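Side-chain contacts in L-lactate dehydrogenase (Trichomonas vaginalis, PDB 4UUL), which probably catalyses the NAD-dependent interconversion of a 2-hydroxy acid, lactate or malate, and the corresponding 2-oxo acid: residues Gly94-Arg97 against Ala98-Ile101; Ser105-Phe108 against Lys109-Glu113; Gly112-Leu115 against Ser116-Lys120; Gly129-Asp132 against Asn133-Glu137; Leu154-Leu157 against Asp158-Ala162. The protein carries 1 engineered substitution. All coordinates share one frame; numbering follows the deposited sequence.

Contact 1. Residues Gly94-Arg97 against Ala98-Ile101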
loop_
_atom_site.group_PDB
_atom_site.type_symbol
_atom_site.label_atom_id
_atom_site.label_comp_id
_atom_site.label_asym_id
_atom_site.label_seq_id
_atom_site.Cartn_x
_atom_site.Cartn_y
_atom_site.Cartn_z
ATOM N N GLY B 94 17.317 17.776 21.953
ATOM C CA GLY B 94 17.648 18.032 23.345
ATOM C C GLY B 94 16.637 17.464 24.331
ATOM O O GLY B 94 16.942 17.423 25.508
ATOM N N GLN B 95 15.472 17.001 23.891
ATOM C CA GLN B 95 14.525 16.400 24.841
ATOM C C GLN B 95 14.903 14.966 25.147
ATOM O O GLN B 95 15.569 14.326 24.358
ATOM C CB GLN B 95 13.101 16.419 24.313
ATOM C CG GLN B 95 12.463 17.766 24.386
ATOM C CD GLN B 95 11.021 17.711 24.013
ATOM O OE1 GLN B 95 10.562 16.810 23.225
ATOM N NE2 GLN B 95 10.267 18.643 24.575
ATOM N N VAL B 96 14.528 14.477 26.322
ATOM C CA VAL B 96 14.750 13.058 26.632
ATOM C C VAL B 96 13.408 12.361 26.658
ATOM O O VAL B 96 12.367 12.994 26.405
ATOM C CB VAL B 96 15.511 12.870 27.981
ATOM C CG1 VAL B 96 16.930 13.371 27.878
ATOM C CG2 VAL B 96 14.809 13.542 29.118
ATOM N N ARG B 97 13.397 11.063 26.938
ATOM C CA ARG B 97 12.157 10.305 26.900
ATOM C C ARG B 97 11.081 10.881 27.786
ATOM O O ARG B 97 9.927 10.928 27.394
ATOM C CB ARG B 97 12.365 8.855 27.231
ATOM C CG ARG B 97 11.062 8.076 27.022
ATOM C CD ARG B 97 11.348 6.700 26.696
ATOM N NE ARG B 97 10.163 5.897 26.530
ATOM C CZ ARG B 97 9.636 5.481 25.400
ATOM N NH1 ARG B 97 10.124 5.876 24.208
ATOM N NH2 ARG B 97 8.602 4.659 25.473
ATOM N N ALA B 98 11.444 11.365 28.970
ATOM C CA ALA B 98 10.452 11.950 29.850
ATOM C C ALA B 98 9.727 13.108 29.168
ATOM O O ALA B 98 8.536 13.265 29.333
ATOM C CB ALA B 98 11.125 12.381 31.158
ATOM N N ASP B 99 10.456 13.930 28.422
ATOM C CA ASP B 99 9.839 15.086 27.760
ATOM C C ASP B 99 8.977 14.648 26.547
ATOM O O ASP B 99 7.950 15.264 26.292
ATOM C CB ASP B 99 10.909 16.065 27.317
ATOM C CG ASP B 99 11.752 16.542 28.455
ATOM O OD1 ASP B 99 11.198 17.241 29.362
ATOM O OD2 ASP B 99 12.971 16.200 28.438
ATOM N N LEU B 100 9.370 13.563 25.896
ATOM C CA LEU B 100 8.571 12.998 24.829
ATOM C C LEU B 100 7.225 12.510 25.392
ATOM O O LEU B 100 6.157 12.740 24.795
ATOM C CB LEU B 100 9.299 11.824 24.200
ATOM C CG LEU B 100 8.495 11.095 23.096
ATOM C CD1 LEU B 100 8.340 11.980 21.844
ATOM C CD2 LEU B 100 9.171 9.814 22.769
ATOM N N ILE B 101 7.264 11.816 26.526
ATOM C CA ILE B 101 6.053 11.363 27.170
ATOM C C ILE B 101 5.219 12.570 27.549
ATOM O O ILE B 101 4.009 12.583 27.314
ATOM C CB ILE B 101 6.382 10.507 28.390
ATOM C CG1 ILE B 101 7.045 9.196 27.978
ATOM C CG2 ILE B 101 5.165 10.293 29.233
ATOM C CD1 ILE B 101 7.855 8.586 29.110
#

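Contact 2. Residues Ser105-Phe108 against Lys109-Glu113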
loop_
_atom_site.group_PDB
_atom_site.type_symbol
_atom_site.label_atom_id
_atom_site.label_comp_id
_atom_site.label_asym_id
_atom_site.label_seq_id
_atom_site.Cartn_x
_atom_site.Cartn_y
_atom_site.Cartn_z
ATOM N N SER B 105 1.390 13.671 26.296
ATOM C CA SER B 105 0.309 13.483 27.223
ATOM C C SER B 105 -0.839 14.448 26.924
ATOM O O SER B 105 -1.989 14.060 27.000
ATOM C CB SER B 105 0.798 13.580 28.684
ATOM O OG SER B 105 1.164 14.918 29.031
ATOM N N VAL B 106 -0.527 15.694 26.563
ATOM C CA VAL B 106 -1.556 16.676 26.300
ATOM C C VAL B 106 -2.398 16.278 25.057
ATOM O O VAL B 106 -3.615 16.320 25.049
ATOM C CB VAL B 106 -0.932 18.060 26.109
ATOM C CG1 VAL B 106 -2.000 19.061 25.660
ATOM C CG2 VAL B 106 -0.206 18.541 27.429
ATOM N N ILE B 107 -1.684 15.897 24.007
ATOM C CA ILE B 107 -2.288 15.458 22.749
ATOM C C ILE B 107 -3.279 14.336 22.999
ATOM O O ILE B 107 -4.428 14.371 22.564
ATOM C CB ILE B 107 -1.174 14.965 21.796
ATOM C CG1 ILE B 107 -0.232 16.124 21.438
ATOM C CG2 ILE B 107 -1.754 14.323 20.556
ATOM C CD1 ILE B 107 -0.915 17.403 21.067
ATOM N N PHE B 108 -2.816 13.331 23.726
ATOM C CA PHE B 108 -3.602 12.135 23.937
ATOM C C PHE B 108 -4.723 12.333 24.969
ATOM O O PHE B 108 -5.786 11.719 24.842
ATOM C CB PHE B 108 -2.723 10.910 24.144
ATOM C CG PHE B 108 -2.158 10.466 22.837
ATOM C CD1 PHE B 108 -0.996 10.994 22.331
ATOM C CD2 PHE B 108 -2.888 9.598 22.046
ATOM C CE1 PHE B 108 -0.541 10.638 21.054
ATOM C CE2 PHE B 108 -2.425 9.226 20.781
ATOM C CZ PHE B 108 -1.276 9.767 20.286
ATOM N N LYS B 109 -4.537 13.255 25.917
ATOM C CA LYS B 109 -5.658 13.643 26.729
ATOM C C LYS B 109 -6.753 14.237 25.827
ATOM O O LYS B 109 -7.943 13.886 25.919
ATOM C CB LYS B 109 -5.197 14.675 27.781
ATOM C CG LYS B 109 -6.330 15.396 28.496
ATOM C CD LYS B 109 -5.846 16.280 29.633
ATOM C CE LYS B 109 -6.933 17.000 30.373
ATOM N NZ LYS B 109 -7.712 17.862 29.509
ATOM N N ASN B 110 -6.374 15.170 24.962
ATOM C CA ASN B 110 -7.359 15.837 24.084
ATOM C C ASN B 110 -8.026 14.800 23.172
ATOM O O ASN B 110 -9.243 14.843 22.950
ATOM C CB ASN B 110 -6.667 16.879 23.229
ATOM C CG ASN B 110 -6.202 18.078 24.030
ATOM O OD1 ASN B 110 -6.572 18.248 25.170
ATOM N ND2 ASN B 110 -5.319 18.853 23.454
ATOM N N THR B 111 -7.234 13.855 22.684
ATOM C CA THR B 111 -7.784 12.873 21.757
ATOM C C THR B 111 -8.775 11.924 22.474
ATOM O O THR B 111 -9.823 11.552 21.936
ATOM C CB THR B 111 -6.657 12.086 21.110
ATOM O OG1 THR B 111 -5.849 12.943 20.338
ATOM C CG2 THR B 111 -7.174 10.984 20.260
ATOM N N GLY B 112 -8.446 11.534 23.702
ATOM C CA GLY B 112 -9.371 10.730 24.472
ATOM C C GLY B 112 -10.699 11.451 24.668
ATOM O O GLY B 112 -11.805 10.855 24.592
ATOM N N GLU B 113 -10.625 12.751 24.906
ATOM C CA GLU B 113 -11.834 13.560 25.088
ATOM C C GLU B 113 -12.650 13.634 23.793
ATOM O O GLU B 113 -13.871 13.472 23.819
ATOM C CB GLU B 113 -11.430 14.930 25.566
ATOM C CG GLU B 113 -10.955 14.936 27.038
ATOM C CD GLU B 113 -10.204 16.187 27.400
ATOM O OE1 GLU B 113 -10.038 17.054 26.529
ATOM O OE2 GLU B 113 -9.780 16.319 28.565
#

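Contact 3. Residues Gly112-Leu115 against Ser116-Lys120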
loop_
_atom_site.group_PDB
_atom_site.type_symbol
_atom_site.label_atom_id
_atom_site.label_comp_id
_atom_site.label_asym_id
_atom_site.label_seq_id
_atom_site.Cartn_x
_atom_site.Cartn_y
_atom_site.Cartn_z
ATOM N N GLY B 112 -8.446 11.534 23.702
ATOM C CA GLY B 112 -9.371 10.730 24.472
ATOM C C GLY B 112 -10.699 11.451 24.668
ATOM O O GLY B 112 -11.805 10.855 24.592
ATOM N N GLU B 113 -10.625 12.751 24.906
ATOM C CA GLU B 113 -11.834 13.560 25.088
ATOM C C GLU B 113 -12.650 13.634 23.793
ATOM O O GLU B 113 -13.871 13.472 23.819
ATOM C CB GLU B 113 -11.430 14.930 25.566
ATOM C CG GLU B 113 -10.955 14.936 27.038
ATOM C CD GLU B 113 -10.204 16.187 27.400
ATOM O OE1 GLU B 113 -10.038 17.054 26.529
ATOM O OE2 GLU B 113 -9.780 16.319 28.565
ATOM N N TYR B 114 -11.989 13.781 22.640
ATOM C CA TYR B 114 -12.704 13.827 21.358
ATOM C C TYR B 114 -13.374 12.464 21.091
ATOM O O TYR B 114 -14.495 12.394 20.603
ATOM C CB TYR B 114 -11.752 14.127 20.233
ATOM C CG TYR B 114 -11.020 15.430 20.293
ATOM C CD1 TYR B 114 -11.605 16.565 20.841
ATOM C CD2 TYR B 114 -9.730 15.533 19.776
ATOM C CE1 TYR B 114 -10.936 17.790 20.867
ATOM C CE2 TYR B 114 -9.049 16.726 19.820
ATOM C CZ TYR B 114 -9.652 17.852 20.354
ATOM O OH TYR B 114 -9.003 19.053 20.399
ATOM N N LEU B 115 -12.673 11.362 21.352
ATOM C CA LEU B 115 -13.248 10.045 21.172
ATOM C C LEU B 115 -14.513 9.851 22.001
ATOM O O LEU B 115 -15.532 9.375 21.531
ATOM C CB LEU B 115 -12.239 8.958 21.519
ATOM C CG LEU B 115 -11.086 8.798 20.533
ATOM C CD1 LEU B 115 -9.882 8.095 21.182
ATOM C CD2 LEU B 115 -11.576 7.938 19.343
ATOM N N SER B 116 -14.410 10.170 23.274
ATOM C CA SER B 116 -15.528 10.015 24.167
ATOM C C SER B 116 -16.719 10.845 23.701
ATOM O O SER B 116 -17.863 10.387 23.712
ATOM C CB SER B 116 -15.139 10.396 25.578
ATOM O OG SER B 116 -16.252 10.259 26.441
ATOM N N LYS B 117 -16.454 12.080 23.296
ATOM C CA LYS B 117 -17.521 13.003 22.919
ATOM C C LYS B 117 -18.231 12.558 21.644
ATOM O O LYS B 117 -19.440 12.654 21.558
ATOM C CB LYS B 117 -16.933 14.400 22.725
ATOM C CG LYS B 117 -17.898 15.548 22.540
ATOM C CD LYS B 117 -17.176 16.859 22.804
ATOM C CE LYS B 117 -18.099 18.058 22.595
ATOM N NZ LYS B 117 -19.291 18.031 23.497
ATOM N N TRP B 118 -17.477 12.102 20.647
ATOM C CA TRP B 118 -18.007 11.968 19.303
ATOM C C TRP B 118 -18.005 10.583 18.670
ATOM O O TRP B 118 -18.792 10.316 17.749
ATOM C CB TRP B 118 -17.272 12.961 18.419
ATOM C CG TRP B 118 -17.559 14.356 18.738
ATOM C CD1 TRP B 118 -18.805 14.952 18.873
ATOM C CD2 TRP B 118 -16.603 15.391 18.922
ATOM N NE1 TRP B 118 -18.646 16.264 19.145
ATOM C CE2 TRP B 118 -17.314 16.570 19.183
ATOM C CE3 TRP B 118 -15.213 15.437 18.895
ATOM C CZ2 TRP B 118 -16.683 17.787 19.409
ATOM C CZ3 TRP B 118 -14.584 16.650 19.108
ATOM C CH2 TRP B 118 -15.319 17.805 19.369
ATOM N N ALA B 119 -17.085 9.714 19.065
ATOM C CA ALA B 119 -16.993 8.404 18.422
ATOM C C ALA B 119 -18.163 7.518 18.855
ATOM O O ALA B 119 -18.803 7.742 19.876
ATOM C CB ALA B 119 -15.649 7.744 18.733
ATOM N N LYS B 120 -18.438 6.460 18.094
ATOM C CA LYS B 120 -19.401 5.461 18.584
ATOM C C LYS B 120 -18.885 4.810 19.866
ATOM O O LYS B 120 -17.679 4.659 20.050
ATOM C CB LYS B 120 -19.622 4.366 17.554
ATOM C CG LYS B 120 -20.278 4.830 16.271
ATOM C CD LYS B 120 -20.675 3.608 15.448
ATOM C CE LYS B 120 -21.204 3.942 14.071
ATOM N NZ LYS B 120 -21.592 2.684 13.413
#

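Contact 4. Residues Gly129-Asp132 against Asn133-Glu137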
loop_
_atom_site.group_PDB
_atom_site.type_symbol
_atom_site.label_atom_id
_atom_site.label_comp_id
_atom_site.label_asym_id
_atom_site.label_seq_id
_atom_site.Cartn_x
_atom_site.Cartn_y
_atom_site.Cartn_z
ATOM N N GLY B 129 1.118 6.114 17.290
ATOM C CA GLY B 129 2.106 7.165 17.558
ATOM C C GLY B 129 2.797 6.961 18.900
ATOM O O GLY B 129 2.180 6.628 19.888
ATOM N N ASN B 130 4.091 7.187 18.887
ATOM C CA ASN B 130 4.850 6.945 20.080
ATOM C C ASN B 130 4.841 8.105 21.073
ATOM O O ASN B 130 4.645 9.270 20.721
ATOM C CB ASN B 130 6.257 6.478 19.756
ATOM C CG ASN B 130 6.322 4.955 19.517
ATOM O OD1 ASN B 130 5.686 4.109 20.228
ATOM N ND2 ASN B 130 7.076 4.602 18.498
ATOM N N PRO B 131 5.006 7.778 22.372
ATOM C CA PRO B 131 5.163 6.456 22.981
ATOM C C PRO B 131 3.801 5.760 23.131
ATOM O O PRO B 131 2.938 6.255 23.844
ATOM C CB PRO B 131 5.789 6.787 24.352
ATOM C CG PRO B 131 5.268 8.172 24.689
ATOM C CD PRO B 131 5.068 8.871 23.386
ATOM N N ASP B 132 3.561 4.708 22.359
ATOM C CA ASP B 132 2.216 4.231 22.129
ATOM C C ASP B 132 1.531 3.659 23.376
ATOM O O ASP B 132 0.369 3.970 23.622
ATOM C CB ASP B 132 2.105 3.295 20.914
ATOM C CG ASP B 132 2.940 2.066 21.004
ATOM O OD1 ASP B 132 3.858 1.983 21.869
ATOM O OD2 ASP B 132 2.710 1.190 20.171
ATOM N N ASN B 133 2.190 2.818 24.188
ATOM C CA ASN B 133 1.501 2.292 25.337
ATOM C C ASN B 133 1.025 3.399 26.264
ATOM O O ASN B 133 -0.098 3.354 26.786
ATOM C CB ASN B 133 2.406 1.375 26.188
ATOM C CG ASN B 133 2.969 0.184 25.450
ATOM O OD1 ASN B 133 3.673 0.333 24.432
ATOM N ND2 ASN B 133 2.744 -1.009 26.004
ATOM N N THR B 134 1.891 4.365 26.519
ATOM C CA THR B 134 1.538 5.438 27.447
ATOM C C THR B 134 0.529 6.412 26.829
ATOM O O THR B 134 -0.434 6.788 27.504
ATOM C CB THR B 134 2.749 6.148 27.965
ATOM O OG1 THR B 134 3.477 5.179 28.722
ATOM C CG2 THR B 134 2.404 7.345 28.845
ATOM N N ASN B 135 0.676 6.716 25.527
ATOM C CA ASN B 135 -0.329 7.492 24.870
ATOM C C ASN B 135 -1.703 6.832 24.949
ATOM O O ASN B 135 -2.718 7.516 25.145
ATOM C CB ASN B 135 0.055 7.700 23.407
ATOM C CG ASN B 135 1.250 8.634 23.226
ATOM O OD1 ASN B 135 1.579 9.441 24.090
ATOM N ND2 ASN B 135 1.792 8.642 22.010
ATOM N N CYS B 136 -1.719 5.504 24.779
ATOM C CA CYS B 136 -2.953 4.753 24.847
ATOM C C CYS B 136 -3.602 4.864 26.244
ATOM O O CYS B 136 -4.788 5.109 26.390
ATOM C CB CYS B 136 -2.694 3.303 24.488
ATOM S SG CYS B 136 -4.172 2.273 24.325
ATOM N N GLU B 137 -2.786 4.638 27.272
ATOM C CA GLU B 137 -3.277 4.773 28.650
ATOM C C GLU B 137 -3.881 6.153 28.880
ATOM O O GLU B 137 -4.936 6.286 29.491
ATOM C CB GLU B 137 -2.138 4.500 29.608
ATOM C CG GLU B 137 -2.482 4.614 31.082
ATOM C CD GLU B 137 -3.462 3.624 31.623
ATOM O OE1 GLU B 137 -3.532 2.487 31.123
ATOM O OE2 GLU B 137 -4.135 3.967 32.659
HETATM O O HOH W 1 2.363 -1.078 21.950
#

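Contact 5. Residues Leu154-Leu157 against Asp158-Ala162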
loop_
_atom_site.group_PDB
_atom_site.type_symbol
_atom_site.label_atom_id
_atom_site.label_comp_id
_atom_site.label_asym_id
_atom_site.label_seq_id
_atom_site.Cartn_x
_atom_site.Cartn_y
_atom_site.Cartn_z
ATOM N N LEU B 154 -0.099 -0.785 19.253
ATOM C CA LEU B 154 0.502 -1.622 18.240
ATOM C C LEU B 154 1.876 -2.164 18.622
ATOM O O LEU B 154 2.838 -1.409 18.615
ATOM C CB LEU B 154 0.626 -0.812 16.927
ATOM C CG LEU B 154 1.082 -1.616 15.731
ATOM C CD1 LEU B 154 0.078 -2.681 15.364
ATOM C CD2 LEU B 154 1.329 -0.742 14.547
ATOM N N SER B 155 1.979 -3.465 18.799
ATOM C CA SER B 155 3.261 -4.147 18.999
ATOM C C SER B 155 3.539 -5.156 17.861
ATOM O O SER B 155 4.623 -5.726 17.831
ATOM C CB SER B 155 3.340 -4.764 20.397
ATOM O OG SER B 155 2.268 -5.591 20.579
ATOM N N MET B 156 2.654 -5.229 16.858
ATOM C CA MET B 156 2.886 -6.234 15.803
ATOM C C MET B 156 4.054 -5.947 14.853
ATOM O O MET B 156 4.557 -6.871 14.241
ATOM C CB MET B 156 1.618 -6.477 14.962
ATOM C CG MET B 156 0.709 -7.518 15.593
ATOM S SD MET B 156 1.417 -9.150 15.785
ATOM C CE MET B 156 1.841 -9.485 14.075
ATOM N N LEU B 157 4.482 -4.694 14.713
ATOM C CA LEU B 157 5.664 -4.441 13.923
ATOM C C LEU B 157 6.858 -5.159 14.523
ATOM O O LEU B 157 7.654 -5.782 13.795
ATOM C CB LEU B 157 5.960 -2.956 13.778
ATOM C CG LEU B 157 7.205 -2.531 13.022
ATOM C CD1 LEU B 157 7.255 -3.140 11.603
ATOM C CD2 LEU B 157 7.334 -1.044 12.996
ATOM N N ASP B 158 7.015 -5.050 15.831
ATOM C CA ASP B 158 8.128 -5.713 16.480
ATOM C C ASP B 158 8.019 -7.234 16.423
ATOM O O ASP B 158 9.020 -7.937 16.220
ATOM C CB ASP B 158 8.211 -5.258 17.922
ATOM C CG ASP B 158 8.132 -3.780 18.020
ATOM O OD1 ASP B 158 6.988 -3.186 18.010
ATOM O OD2 ASP B 158 9.240 -3.224 18.128
ATOM N N GLN B 159 6.797 -7.743 16.547
ATOM C CA GLN B 159 6.603 -9.171 16.394
ATOM C C GLN B 159 7.003 -9.638 14.994
ATOM O O GLN B 159 7.696 -10.639 14.841
ATOM C CB GLN B 159 5.152 -9.586 16.704
ATOM C CG GLN B 159 4.956 -11.061 16.481
ATOM C CD GLN B 159 3.615 -11.588 16.935
ATOM O OE1 GLN B 159 3.247 -11.367 18.087
ATOM N NE2 GLN B 159 2.947 -12.372 16.121
ATOM N N ASN B 160 6.553 -8.932 13.970
ATOM C CA ASN B 160 6.868 -9.280 12.592
ATOM C C ASN B 160 8.370 -9.230 12.360
ATOM O O ASN B 160 8.924 -10.133 11.703
ATOM C CB ASN B 160 6.084 -8.418 11.595
ATOM C CG ASN B 160 4.630 -8.799 11.544
ATOM O OD1 ASN B 160 4.252 -9.933 11.839
ATOM N ND2 ASN B 160 3.810 -7.872 11.114
ATOM N N ARG B 161 9.031 -8.197 12.872
ATOM C CA ARG B 161 10.474 -8.116 12.770
ATOM C C ARG B 161 11.127 -9.341 13.377
ATOM O O ARG B 161 12.103 -9.892 12.839
ATOM C CB ARG B 161 11.038 -6.879 13.445
ATOM C CG ARG B 161 10.798 -5.625 12.685
ATOM C CD ARG B 161 11.148 -4.409 13.465
ATOM N NE ARG B 161 11.081 -3.196 12.674
ATOM C CZ ARG B 161 10.984 -1.982 13.165
ATOM N NH1 ARG B 161 10.845 -1.812 14.499
ATOM N NH2 ARG B 161 10.955 -0.988 12.320
ATOM N N ALA B 162 10.649 -9.726 14.560
ATOM C CA ALA B 162 11.243 -10.848 15.272
ATOM C C ALA B 162 11.043 -12.157 14.545
ATOM O O ALA B 162 11.965 -12.981 14.457
ATOM C CB ALA B 162 10.659 -10.932 16.675
HETATM O O HOH W 2 4.520 -2.242 16.594
#

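Contact 1. Residues Gly94-Arg97 against Ala98-Ile101
Asp-99 reaches back over the first turn of its helix to the backbone of Val-96: the amide N of Val-96 gives a nearly straight hydrogen bond (173°) to Asp-99 OD2, 3.1 Å away, and OD2 receives it on its anti lone pair, the one facing away from the other carboxylate oxygen. CG of Asp-99 stands anti to its own carbonyl carbon (chi1 -58°), which turns the carboxylate back toward the start of the helix. The carbonyl of Val-96 is gripped from the helix side, by Leu-100 N at 3.1 Å and more weakly by Asp-99 N at 2.9 Å, where the angle is only 124°. One residue on, Ile-101 N bonds to Arg-97 O at 2.9 Å, so regular helical pairing is already in force. Val-96 is the N-cap of helix 97-118, and the bond from its N to the carboxylate three residues on is one half of a capping box; an aliphatic N-cap has no side-chain acceptor to supply the other half. The segment 94-97 ends the loop after strand 82-85, which in the lactate/malate dehydrogenase family is the mobile active-site loop. Gln-95 lays its extended side chain across Asp-99, with CD 3.7 Å from Asp-99 CB. Its OE1 is taken by Lys-92 N, its backbone O by NH1 of the engineered Arg-91, and Leu-100 O by ND2 of Asn-104, a predicted NAD(+)-site residue. Arg-97 leads away from the turn; its CG packs on Ile-101 CD1 at 3.9 Å, while NH2 forms a salt bridge with Glu-323.

Contact 2. Residues Ser105-Phe108 against Lys109-Glu113
Ser-105 to Phe-108 and Lys-109 to Gly-112 pair one to one along a regular helix: every residue sits at helical phi and psi, and the amides of Lys-109, Asn-110, Thr-111 and Gly-112 bond in turn to the carbonyls of Ser-105, Val-106, Ile-107 and Phe-108, at 2.9 to 3.0 Å between N and O. This is the middle of helix 97-118, the connection between strands 82-85 and 124-127 in a beta-alpha-beta unit of the Rossmann domain. Phe-108 and Thr-111 turn inward against Leu-85 of the first of those strands, while Val-106 packs on Leu-334 of helix 307-337. The Asn-110 side chain runs next to that of Val-106 in the same direction. Its CG sits 3.3 Å from Val-106 O, and ND2 comes within 4.0 Å of Val-106 CG1, a packing contact. In Thr-111 a chi1 of -64° sets OG1 beside the backbone N and 3.0 Å from Ile-107 O, although a second acceptor competes for the proton. Lys-109 runs outward extended as far as CE and bends at the last torsion (chi4 -59°) to meet Glu-113 one turn on: NZ forms a 2.7 Å salt bridge with OE2, approaching on the syn side and 18° out of the carboxylate plane.

Contact 3. Residues Gly112-Leu115 against Ser116-Lys120
Tyr-114 and Trp-118, one turn apart, carry the aromatic part of this contact at the C-terminal end of helix 97-118, the helix of the beta-alpha-beta unit between strands 82-85 and 124-127 of the Rossmann domain. The tyrosine ring and the six-membered ring of the tryptophan have planes only 20° apart, yet are displaced so that little of one ring lies over the other, with centroids 5.7 Å apart. What touches is Tyr-114 CD1 on Trp-118 CZ3, at 3.4 Å. The two chi1 angles are much alike (-61° and -67°), so both rings leave the helix in the same direction, and Pro-73 of the short helix 73-77 packs against the pair. Lys-117 adds an aliphatic layer: its CG rests 3.5 Å above one face of the indole, displaced toward the rim.

The backbone bonds run down the last turn, from Ser-116, Lys-117, Trp-118 and Ala-119 N to the carbonyls four residues earlier. The bond of Ala-119 N to Leu-115 O, at 2.9 Å, closes the series, since Ala-119 leaves helical angles. Among the polar side chains, Ser-116 OG bonds to Asn-145 N.

Apolar packing continues on the inner side, where Leu-115 also meets Phe-77 and Ile-80, and its CD2 lies 4.1 Å from Ala-119 CB.

Contact 4. Residues Gly129-Asp132 against Asn133-Glu137
Asn-135 hooks its amide back onto the loop before its own helix: ND2 donates to Gly-129 O at 3.0 Å, from above the carbonyl plane and not on a lone pair. The loop holding 129-132 joins strand 124-127 of the Rossmann sheet to helix 132-141; Gly-129 and Asn-130 belong to a predicted NAD(+) site, and Asn-130 and Asp-132 contact NADH when it is bound. Pro-131, the N-cap, follows a cis peptide bond; its ring crosses the Asn-135 side chain at about a right angle, with CD 3.6 Å from ND2. Its carbonyl receives Asn-135 N at 2.9 Å, and Asp-132 O receives Cys-136 N.

Around these bonds, Asn-130 OD1 accepts from Asp-132 N at 3.1 Å on an in-plane lone pair, an Asx turn that sets the start of the helix. Asp-132 has CG wedged between its backbone N and carbonyl carbon (chi1 60°); OD1 takes a weak bond from Asn-133 N but is mainly held by ND1 of His-186, the predicted proton acceptor.

Farther out, Asn-133 ND2 bonds to the carbonyls of Val-284 and Gly-184. One water lies 2.9 Å from Asp-132 OD2 and 3.1 Å from Asn-133 OD1.

Contact 5. Residues Leu154-Leu157 against Asp158-Ala162
Leu-157 lies over one face of the Arg-161 guanidinium, its CD2 3.6 Å above the plane toward the rim and 3.7 Å from NH2. The arginine chain runs extended from CG to NE alongside the leucine, and NE continues across the dimer interface to a salt bridge with Asp-58 of the second subunit. Met-156 packs on Gln-159 and Asn-160, one turn on: bent at both chi2 (-61°) and chi3 (-57°), it curls back so that SD lies 3.5 Å from Gln-159 CD and CE comes 3.3 Å from Asn-160 OD1. Those two amides are anchored elsewhere, Gln-159 by Ser-266 and Val-264, Asn-160 by Gln-250.

A water ties Leu-154, ahead of the helix, to the first turn. It gives protons to Leu-154 O at 2.8 Å and to Asp-158 OD1 at 3.0 Å, and accepts from Leu-157 N. The same OD1 is hydrogen-bonded to NE2 of His-186, so the water is a second grip on a carboxylate that faces the predicted proton acceptor. The run Leu-157, Asp-158, Gln-159, Asn-160, Arg-161 fits the Leu-Asp-x-x-Arg motif of the lactate/malate dehydrogenases, whose aspartate pairs with the active-site histidine.

In the fold
Contacts 1, 2 and 3 follow one another along helix 97-118, with the centres of contacts 1 and 3 about 27 Å apart. Contact 4 packs against this helix at several places, among them Pro-131 CB on Arg-97 NH2 of contact 1 at 3.7 Å, and Asn-135 ND2 on Phe-108 CE1 of contact 2 at 3.2 Å. Contact 5 meets contact 4 where Leu-154 O lies 3.0 Å from Asp-132 OD2, a close approach of two oxygens and not a bond. Contacts 4 and 5 bracket His-186, with Asp-132 at ND1 and Asp-158 at NE2, and the Arg-97 side chain comes within about 5 Å of that histidine's. Contact 3 lies away from the annotated sites.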